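Local coordinates for protein esterase (Staphylococcus aureus subsp. aureus USA300_TCH1516, PDB 3D7R) that is a putative esterase of the alpha/beta hydrolase fold, probably hydrolysing ester bonds, though its substrate is not known, at residues L100-G105 with G175-S180; R152-L157 with V166-D171. One frame throughout, in Å; residues are numbered along the deposited sequence.

In the fold
Contact 1 joins 100-105 to 175-180, and contact 2 joins 152-157 to 166-171. The centre of contact 1 lies about 3 Å from the centre of the chain, that of contact 2 about 12 Å. Their touching residues are all buried. They use neighbouring parallel strands of one sheet, 98-102 and 166-171, and the backbone bond between Ile102 and Met169 ties them together. Both interfaces are apolar, but contact 1 rests on an isoleucine against two helix side chains, whereas contact 2 has a tyrosine ring among valines. The polar parts differ too: contact 1 runs into a His-Gly-Gly loop near Asp171, while the helix of contact 2 binds a sodium ion through Gln156, away from the valines.

Contact 1 (L100-G105 with G175-S180); sequences LYIHGG and GALALS
Ile102 and Ala178 bring the two backbones nearest, with Ile102 CA 6.3 Å from Ala178 CA. The axes of strand 100-102 and helix 175-180 approach to 8.3 Å, and their directions differ by 131°. No hydrogen bond crosses the gap; the touching side chains are apolar. Ile102 points at the helix and carries the strand side of the contact. Its CG2 methyl lies 3.6 Å from Leu177 CD1. The same methyl also lies 3.7 Å from Leu177 CB, so it rests against the root of the leucine as well as one branch. The two side chains cross at about a right angle. CG2 of Ile102 is anti to the backbone N. CG1 lies beside that N (chi1 -48°) and reaches toward Ala178, with Ile102 CG1 4.4 Å from Ala178 CB. The small methyl of Ala178 adds a second, looser touch. Strand 98-102 is an inner strand of the alpha/beta hydrolase sheet. Helix 173-187 follows strand 166-171, and in this fold the nucleophile elbow is the turn between such a strand and helix. On the same helix, Leu177 reaches Thr146 and Phe147 of helix 143-161, and Ala178 reaches Leu196 of strand 195-199. The strand ends at Ile102, and the chain goes on as the loop His103-Gly104-Gly105. This sequence is consistent with the HGG oxyanion-hole motif of hormone-sensitive lipase relatives. His103 turns away from the helix. Its ND1 donates to Gly104 O at 2.8 Å, with the acceptor close to the ring plane and an N-H...O angle of 155°. His103 NE2 is bonded to Lys137 NZ, and the ring stacks on Tyr135, so the imidazole is gripped at both nitrogens and over its ring. Asp171 OD1 accepts from Gly104 N and is also bonded to Tyr101 OH.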
ATOM      1  N   LEU A 100      -8.600  -5.862  -3.403  1.00  8.96           N
ATOM      2  CA  LEU A 100      -7.751  -6.350  -2.321  1.00  9.08           C
ATOM      3  C   LEU A 100      -6.865  -5.191  -1.907  1.00  9.23           C
ATOM      4  O   LEU A 100      -5.955  -4.806  -2.648  1.00  9.32           O
ATOM      5  CB  LEU A 100      -6.892  -7.544  -2.791  1.00  8.79           C
ATOM      6  CG  LEU A 100      -5.936  -8.168  -1.763  1.00  8.82           C
ATOM      7  CD1 LEU A 100      -6.654  -8.473  -0.422  1.00  8.26           C
ATOM      8  CD2 LEU A 100      -5.278  -9.432  -2.324  1.00  6.98           C
ATOM      9  N   TYR A 101      -7.116  -4.633  -0.726  1.00  8.80           N
ATOM     10  CA  TYR A 101      -6.382  -3.439  -0.302  1.00  8.08           C
ATOM     11  C   TYR A 101      -5.273  -3.761   0.691  1.00  7.80           C
ATOM     12  O   TYR A 101      -5.560  -4.263   1.785  1.00  8.29           O
ATOM     13  CB  TYR A 101      -7.323  -2.351   0.279  1.00  7.60           C
ATOM     14  CG  TYR A 101      -6.606  -1.015   0.370  1.00  9.34           C
ATOM     15  CD1 TYR A 101      -6.759  -0.044  -0.628  1.00  8.92           C
ATOM     16  CD2 TYR A 101      -5.731  -0.749   1.417  1.00  8.07           C
ATOM     17  CE1 TYR A 101      -6.069   1.159  -0.563  1.00  9.66           C
ATOM     18  CE2 TYR A 101      -5.044   0.442   1.490  1.00  9.50           C
ATOM     19  CZ  TYR A 101      -5.210   1.385   0.496  1.00 10.88           C
ATOM     20  OH  TYR A 101      -4.512   2.556   0.573  1.00 11.18           O
ATOM     21  N   ILE A 102      -4.026  -3.431   0.328  1.00  7.55           N
ATOM     22  CA  ILE A 102      -2.849  -3.691   1.178  1.00  7.48           C
ATOM     23  C   ILE A 102      -2.391  -2.367   1.818  1.00  7.79           C
ATOM     24  O   ILE A 102      -1.809  -1.510   1.148  1.00  7.28           O
ATOM     25  CB  ILE A 102      -1.682  -4.344   0.370  1.00  7.27           C
ATOM     26  CG1 ILE A 102      -2.168  -5.540  -0.500  1.00  7.58           C
ATOM     27  CG2 ILE A 102      -0.542  -4.749   1.312  1.00  7.82           C
ATOM     28  CD1 ILE A 102      -2.935  -6.668   0.262  1.00 10.95           C
ATOM     29  N   HIS A 103      -2.670  -2.203   3.111  1.00  8.06           N
ATOM     30  CA  HIS A 103      -2.516  -0.920   3.765  1.00  8.20           C
ATOM     31  C   HIS A 103      -1.046  -0.568   4.053  1.00  8.34           C
ATOM     32  O   HIS A 103      -0.213  -1.458   4.264  1.00  8.95           O
ATOM     33  CB  HIS A 103      -3.347  -0.881   5.047  1.00  8.08           C
ATOM     34  CG  HIS A 103      -2.783  -1.717   6.155  1.00  7.87           C
ATOM     35  ND1 HIS A 103      -1.791  -1.262   6.996  1.00  7.50           N
ATOM     36  CD2 HIS A 103      -3.088  -2.967   6.577  1.00  6.92           C
ATOM     37  CE1 HIS A 103      -1.510  -2.193   7.891  1.00  5.85           C
ATOM     38  NE2 HIS A 103      -2.286  -3.236   7.661  1.00  7.07           N
ATOM     39  N   GLY A 104      -0.725   0.726   4.038  1.00  7.99           N
ATOM     40  CA  GLY A 104       0.636   1.177   4.394  1.00  8.33           C
ATOM     41  C   GLY A 104       0.941   1.104   5.891  1.00  8.00           C
ATOM     42  O   GLY A 104       0.063   0.797   6.715  1.00  7.78           O
ATOM     43  N   GLY A 105       2.194   1.360   6.251  1.00  7.86           N
ATOM     44  CA  GLY A 105       2.576   1.351   7.674  1.00  7.95           C
ATOM     45  C   GLY A 105       3.905   0.661   7.891  1.00  7.68           C
ATOM     46  O   GLY A 105       4.235   0.273   9.016  1.00  7.75           O
ATOM     47  N   GLY A 175       1.873  -0.338  -1.104  1.00  7.85           N
ATOM     48  CA  GLY A 175       2.000  -0.264  -2.559  1.00  7.99           C
ATOM     49  C   GLY A 175       3.158  -1.129  -3.016  1.00  8.40           C
ATOM     50  O   GLY A 175       3.065  -1.795  -4.045  1.00  9.43           O
ATOM     51  N   ALA A 176       4.269  -1.107  -2.267  1.00  7.82           N
ATOM     52  CA  ALA A 176       5.382  -2.036  -2.519  1.00  7.72           C
ATOM     53  C   ALA A 176       4.934  -3.491  -2.386  1.00  7.49           C
ATOM     54  O   ALA A 176       5.212  -4.318  -3.266  1.00  8.03           O
ATOM     55  CB  ALA A 176       6.578  -1.744  -1.577  1.00  7.20           C
ATOM     56  N   LEU A 177       4.210  -3.808  -1.316  1.00  8.14           N
ATOM     57  CA  LEU A 177       3.688  -5.171  -1.120  1.00  8.22           C
ATOM     58  C   LEU A 177       2.760  -5.577  -2.274  1.00  8.16           C
ATOM     59  O   LEU A 177       2.854  -6.680  -2.797  1.00  8.59           O
ATOM     60  CB  LEU A 177       2.910  -5.304   0.205  1.00  8.51           C
ATOM     61  CG  LEU A 177       3.598  -5.273   1.565  1.00 11.00           C
ATOM     62  CD1 LEU A 177       2.635  -5.770   2.662  1.00 10.78           C
ATOM     63  CD2 LEU A 177       4.865  -6.151   1.568  1.00 10.00           C
ATOM     64  N   ALA A 178       1.882  -4.669  -2.675  1.00  8.09           N
ATOM     65  CA  ALA A 178       0.939  -4.937  -3.759  1.00  7.53           C
ATOM     66  C   ALA A 178       1.665  -5.234  -5.069  1.00  7.51           C
ATOM     67  O   ALA A 178       1.364  -6.240  -5.712  1.00  7.36           O
ATOM     68  CB  ALA A 178      -0.038  -3.770  -3.923  1.00  7.50           C
ATOM     69  N   LEU A 179       2.620  -4.382  -5.466  1.00  7.43           N
ATOM     70  CA  LEU A 179       3.383  -4.653  -6.700  1.00  7.41           C
ATOM     71  C   LEU A 179       4.196  -5.956  -6.591  1.00  7.68           C
ATOM     72  O   LEU A 179       4.157  -6.797  -7.498  1.00  7.80           O
ATOM     73  CB  LEU A 179       4.298  -3.468  -7.086  1.00  7.18           C
ATOM     74  CG  LEU A 179       5.253  -3.706  -8.271  1.00  6.84           C
ATOM     75  CD1 LEU A 179       4.521  -4.061  -9.566  1.00  6.04           C
ATOM     76  CD2 LEU A 179       6.168  -2.519  -8.521  1.00  6.69           C
ATOM     77  N   SER A 180       4.952  -6.107  -5.505  1.00  7.57           N
ATOM     78  CA  SER A 180       5.730  -7.327  -5.283  1.00  8.48           C
ATOM     79  C   SER A 180       4.848  -8.596  -5.299  1.00  8.26           C
ATOM     80  O   SER A 180       5.237  -9.639  -5.849  1.00  8.94           O
ATOM     81  CB  SER A 180       6.505  -7.207  -3.967  1.00  8.48           C
ATOM     82  OG  SER A 180       7.108  -8.435  -3.632  1.00 13.07           O
TER

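Contact 2 (R152-L157 with V166-D171); sequences RVYDQL and VVVMGD. With NA (sodium ion), chain E.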
ATOM      1  N   ARG A 152      -3.143 -16.054   0.523  1.00  9.47           N
ATOM      2  CA  ARG A 152      -4.321 -16.767   0.987  1.00 10.20           C
ATOM      3  C   ARG A 152      -5.590 -15.939   0.770  1.00  9.52           C
ATOM      4  O   ARG A 152      -6.584 -16.479   0.292  1.00  9.68           O
ATOM      5  CB  ARG A 152      -4.199 -17.168   2.464  1.00 10.41           C
ATOM      6  CG  ARG A 152      -3.168 -18.298   2.705  1.00 15.38           C
ATOM      7  CD  ARG A 152      -3.048 -18.676   4.200  1.00 22.99           C
ATOM      8  NE  ARG A 152      -1.654 -18.587   4.673  1.00 28.79           N
ATOM      9  CZ  ARG A 152      -1.222 -17.781   5.650  1.00 30.85           C
ATOM     10  NH1 ARG A 152      -2.058 -16.988   6.327  1.00 29.97           N
ATOM     11  NH2 ARG A 152       0.066 -17.788   5.970  1.00 33.47           N
ATOM     12  N   VAL A 153      -5.568 -14.643   1.108  1.00  8.95           N
ATOM     13  CA  VAL A 153      -6.776 -13.819   0.901  1.00  8.73           C
ATOM     14  C   VAL A 153      -7.029 -13.597  -0.590  1.00  8.54           C
ATOM     15  O   VAL A 153      -8.169 -13.649  -1.039  1.00  8.34           O
ATOM     16  CB  VAL A 153      -6.805 -12.487   1.725  1.00  9.47           C
ATOM     17  CG1 VAL A 153      -5.714 -11.529   1.306  1.00 10.62           C
ATOM     18  CG2 VAL A 153      -8.208 -11.800   1.647  1.00  8.73           C
ATOM     19  N   TYR A 154      -5.967 -13.397  -1.366  1.00  8.80           N
ATOM     20  CA  TYR A 154      -6.123 -13.270  -2.821  1.00  8.69           C
ATOM     21  C   TYR A 154      -6.785 -14.508  -3.419  1.00  9.12           C
ATOM     22  O   TYR A 154      -7.717 -14.402  -4.201  1.00  9.05           O
ATOM     23  CB  TYR A 154      -4.791 -12.977  -3.509  1.00  8.58           C
ATOM     24  CG  TYR A 154      -4.892 -12.865  -5.031  1.00  8.44           C
ATOM     25  CD1 TYR A 154      -5.390 -11.710  -5.631  1.00  8.46           C
ATOM     26  CD2 TYR A 154      -4.465 -13.908  -5.862  1.00  9.63           C
ATOM     27  CE1 TYR A 154      -5.488 -11.595  -7.015  1.00  7.38           C
ATOM     28  CE2 TYR A 154      -4.558 -13.805  -7.278  1.00  8.05           C
ATOM     29  CZ  TYR A 154      -5.072 -12.649  -7.837  1.00  8.20           C
ATOM     30  OH  TYR A 154      -5.149 -12.528  -9.218  1.00  9.22           O
ATOM     31  N   ASP A 155      -6.308 -15.678  -3.033  1.00  9.58           N
ATOM     32  CA  ASP A 155      -6.893 -16.939  -3.489  1.00 10.80           C
ATOM     33  C   ASP A 155      -8.369 -17.053  -3.125  1.00 10.71           C
ATOM     34  O   ASP A 155      -9.185 -17.456  -3.959  1.00 10.86           O
ATOM     35  CB  ASP A 155      -6.086 -18.121  -2.943  1.00 10.56           C
ATOM     36  CG  ASP A 155      -4.698 -18.225  -3.600  1.00 12.36           C
ATOM     37  OD1 ASP A 155      -4.476 -17.556  -4.620  1.00 13.97           O
ATOM     38  OD2 ASP A 155      -3.839 -18.969  -3.101  1.00 13.21           O
ATOM     39  N   GLN A 156      -8.698 -16.700  -1.879  1.00 11.23           N
ATOM     40  CA  GLN A 156     -10.096 -16.627  -1.413  1.00 11.76           C
ATOM     41  C   GLN A 156     -10.972 -15.794  -2.362  1.00 11.41           C
ATOM     42  O   GLN A 156     -11.981 -16.280  -2.841  1.00 11.27           O
ATOM     43  CB  GLN A 156     -10.167 -16.058   0.016  1.00 12.01           C
ATOM     44  CG  GLN A 156     -11.579 -15.990   0.596  1.00 15.12           C
ATOM     45  CD  GLN A 156     -11.650 -15.315   1.974  1.00 19.08           C
ATOM     46  OE1 GLN A 156     -10.960 -14.307   2.251  1.00 20.83           O
ATOM     47  NE2 GLN A 156     -12.517 -15.851   2.843  1.00 19.68           N
ATOM     48  N   LEU A 157     -10.577 -14.547  -2.620  1.00 10.87           N
ATOM     49  CA  LEU A 157     -11.314 -13.630  -3.513  1.00 10.86           C
ATOM     50  C   LEU A 157     -11.453 -14.145  -4.963  1.00 10.82           C
ATOM     51  O   LEU A 157     -12.542 -14.123  -5.542  1.00 11.10           O
ATOM     52  CB  LEU A 157     -10.645 -12.246  -3.499  1.00 10.58           C
ATOM     53  CG  LEU A 157     -10.557 -11.550  -2.127  1.00 10.90           C
ATOM     54  CD1 LEU A 157      -9.949 -10.126  -2.259  1.00  9.90           C
ATOM     55  CD2 LEU A 157     -11.922 -11.476  -1.448  1.00 10.40           C
ATOM     56  N   VAL A 166     -11.038  -9.016  -9.717  1.00  8.03           N
ATOM     57  CA  VAL A 166     -10.251  -8.606  -8.566  1.00  7.52           C
ATOM     58  C   VAL A 166      -9.234  -7.560  -9.013  1.00  7.91           C
ATOM     59  O   VAL A 166      -8.547  -7.730 -10.037  1.00  7.99           O
ATOM     60  CB  VAL A 166      -9.532  -9.811  -7.901  1.00  7.78           C
ATOM     61  CG1 VAL A 166      -8.689  -9.349  -6.705  1.00  7.04           C
ATOM     62  CG2 VAL A 166     -10.565 -10.859  -7.443  1.00  7.00           C
ATOM     63  N   VAL A 167      -9.158  -6.479  -8.251  1.00  7.39           N
ATOM     64  CA  VAL A 167      -8.156  -5.444  -8.463  1.00  7.57           C
ATOM     65  C   VAL A 167      -7.302  -5.453  -7.197  1.00  7.55           C
ATOM     66  O   VAL A 167      -7.825  -5.672  -6.097  1.00  7.33           O
ATOM     67  CB  VAL A 167      -8.839  -4.067  -8.698  1.00  7.73           C
ATOM     68  CG1 VAL A 167      -7.867  -2.896  -8.541  1.00  7.88           C
ATOM     69  CG2 VAL A 167      -9.568  -4.020 -10.096  1.00  7.51           C
ATOM     70  N   VAL A 168      -5.994  -5.240  -7.343  1.00  7.67           N
ATOM     71  CA  VAL A 168      -5.103  -5.148  -6.176  1.00  7.73           C
ATOM     72  C   VAL A 168      -4.693  -3.679  -6.014  1.00  8.22           C
ATOM     73  O   VAL A 168      -4.427  -3.004  -7.000  1.00  8.45           O
ATOM     74  CB  VAL A 168      -3.861  -6.091  -6.283  1.00  7.85           C
ATOM     75  CG1 VAL A 168      -2.916  -5.909  -5.075  1.00  7.44           C
ATOM     76  CG2 VAL A 168      -4.306  -7.577  -6.384  1.00  7.67           C
HETATM   77  N   MSE A 169      -4.700  -3.184  -4.775  1.00  7.64           N
HETATM   78  CA  MSE A 169      -4.377  -1.795  -4.484  1.00  8.04           C
HETATM   79  C   MSE A 169      -3.607  -1.730  -3.164  1.00  7.80           C
HETATM   80  O   MSE A 169      -3.828  -2.545  -2.279  1.00  7.82           O
HETATM   81  CB  MSE A 169      -5.682  -1.008  -4.339  1.00  8.11           C
HETATM   82  CG  MSE A 169      -5.511   0.477  -4.101  1.00 10.85           C
HETATM   83 SE   MSE A 169      -7.251   1.395  -4.102  0.75 15.61          SE
HETATM   84  CE  MSE A 169      -7.926   0.807  -5.830  1.00 12.35           C
ATOM     85  N   GLY A 170      -2.703  -0.768  -3.034  1.00  8.03           N
ATOM     86  CA  GLY A 170      -1.987  -0.570  -1.770  1.00  7.94           C
ATOM     87  C   GLY A 170      -1.335   0.795  -1.733  1.00  8.29           C
ATOM     88  O   GLY A 170      -1.079   1.383  -2.789  1.00  7.89           O
ATOM     89  N   ASP A 171      -1.022   1.267  -0.529  1.00  7.62           N
ATOM     90  CA  ASP A 171      -0.434   2.591  -0.358  1.00  8.59           C
ATOM     91  C   ASP A 171       0.837   2.473   0.464  1.00  8.35           C
ATOM     92  O   ASP A 171       0.912   1.625   1.353  1.00  7.80           O
ATOM     93  CB  ASP A 171      -1.423   3.561   0.328  1.00  8.48           C
ATOM     94  CG  ASP A 171      -1.658   3.224   1.815  1.00  9.69           C
ATOM     95  OD1 ASP A 171      -2.356   2.235   2.100  1.00  7.88           O
ATOM     96  OD2 ASP A 171      -1.153   3.966   2.697  1.00 12.56           O
TER
HETATM   97 NA    NA E1200     -12.110 -12.946   3.724  1.00 15.77          NA
HETATM   98  O   HOH W   1     -13.202 -14.880   5.545  1.00 22.97           O
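Tyr154 meets two strand valines along one side of its ring, mainly through CE1, although its side chain does not leave the helix straight toward the strand. CG is anti to the backbone N (chi1 179°), and this swings the ring in. Tyr154 CE1 then lies 3.9 Å from Val166 CG1 and 4.2 Å from Val168 CG2, both methyls meeting the ring at a slant. The hydroxyl is hydrogen-bonded to Pro191 O, which holds the tip of the ring. Phe181, packed edge-to-face, and the valine methyls limit its turning. The buried polar end of the tyrosine is therefore satisfied outside the strand. Val166 divides its branches between two helix residues. CG1 goes to the tyrosine, while Val166 CG2 stands 4.2 Å from Leu157 CB. Here the backbones are nearest, with Leu157 CA 7.2 Å from Val166 CA. Helix 152-157 and strand 166-171 run nearly antiparallel, 155° between their directions, with axes 10.2 Å apart at the closest. This is the second half of a beta-alpha-beta crossover of the alpha/beta hydrolase sheet. The chain leaves strand 129-133, passes through helix 143-161 and returns in strand 166-171, with strand 98-102 between the two. Leu100 of that middle strand touches Val153 and Tyr154. Val168 also packs on Ala178 and Val182 of helix 173-187, so it is shared by two helices. Elsewhere on the helix, Gln156 extends to a sodium ion, bound by Gln156 OE1 at 2.3 Å. A water that accepts from Gln156 NE2 lies 2.9 Å from the sodium, a long distance for such a bond.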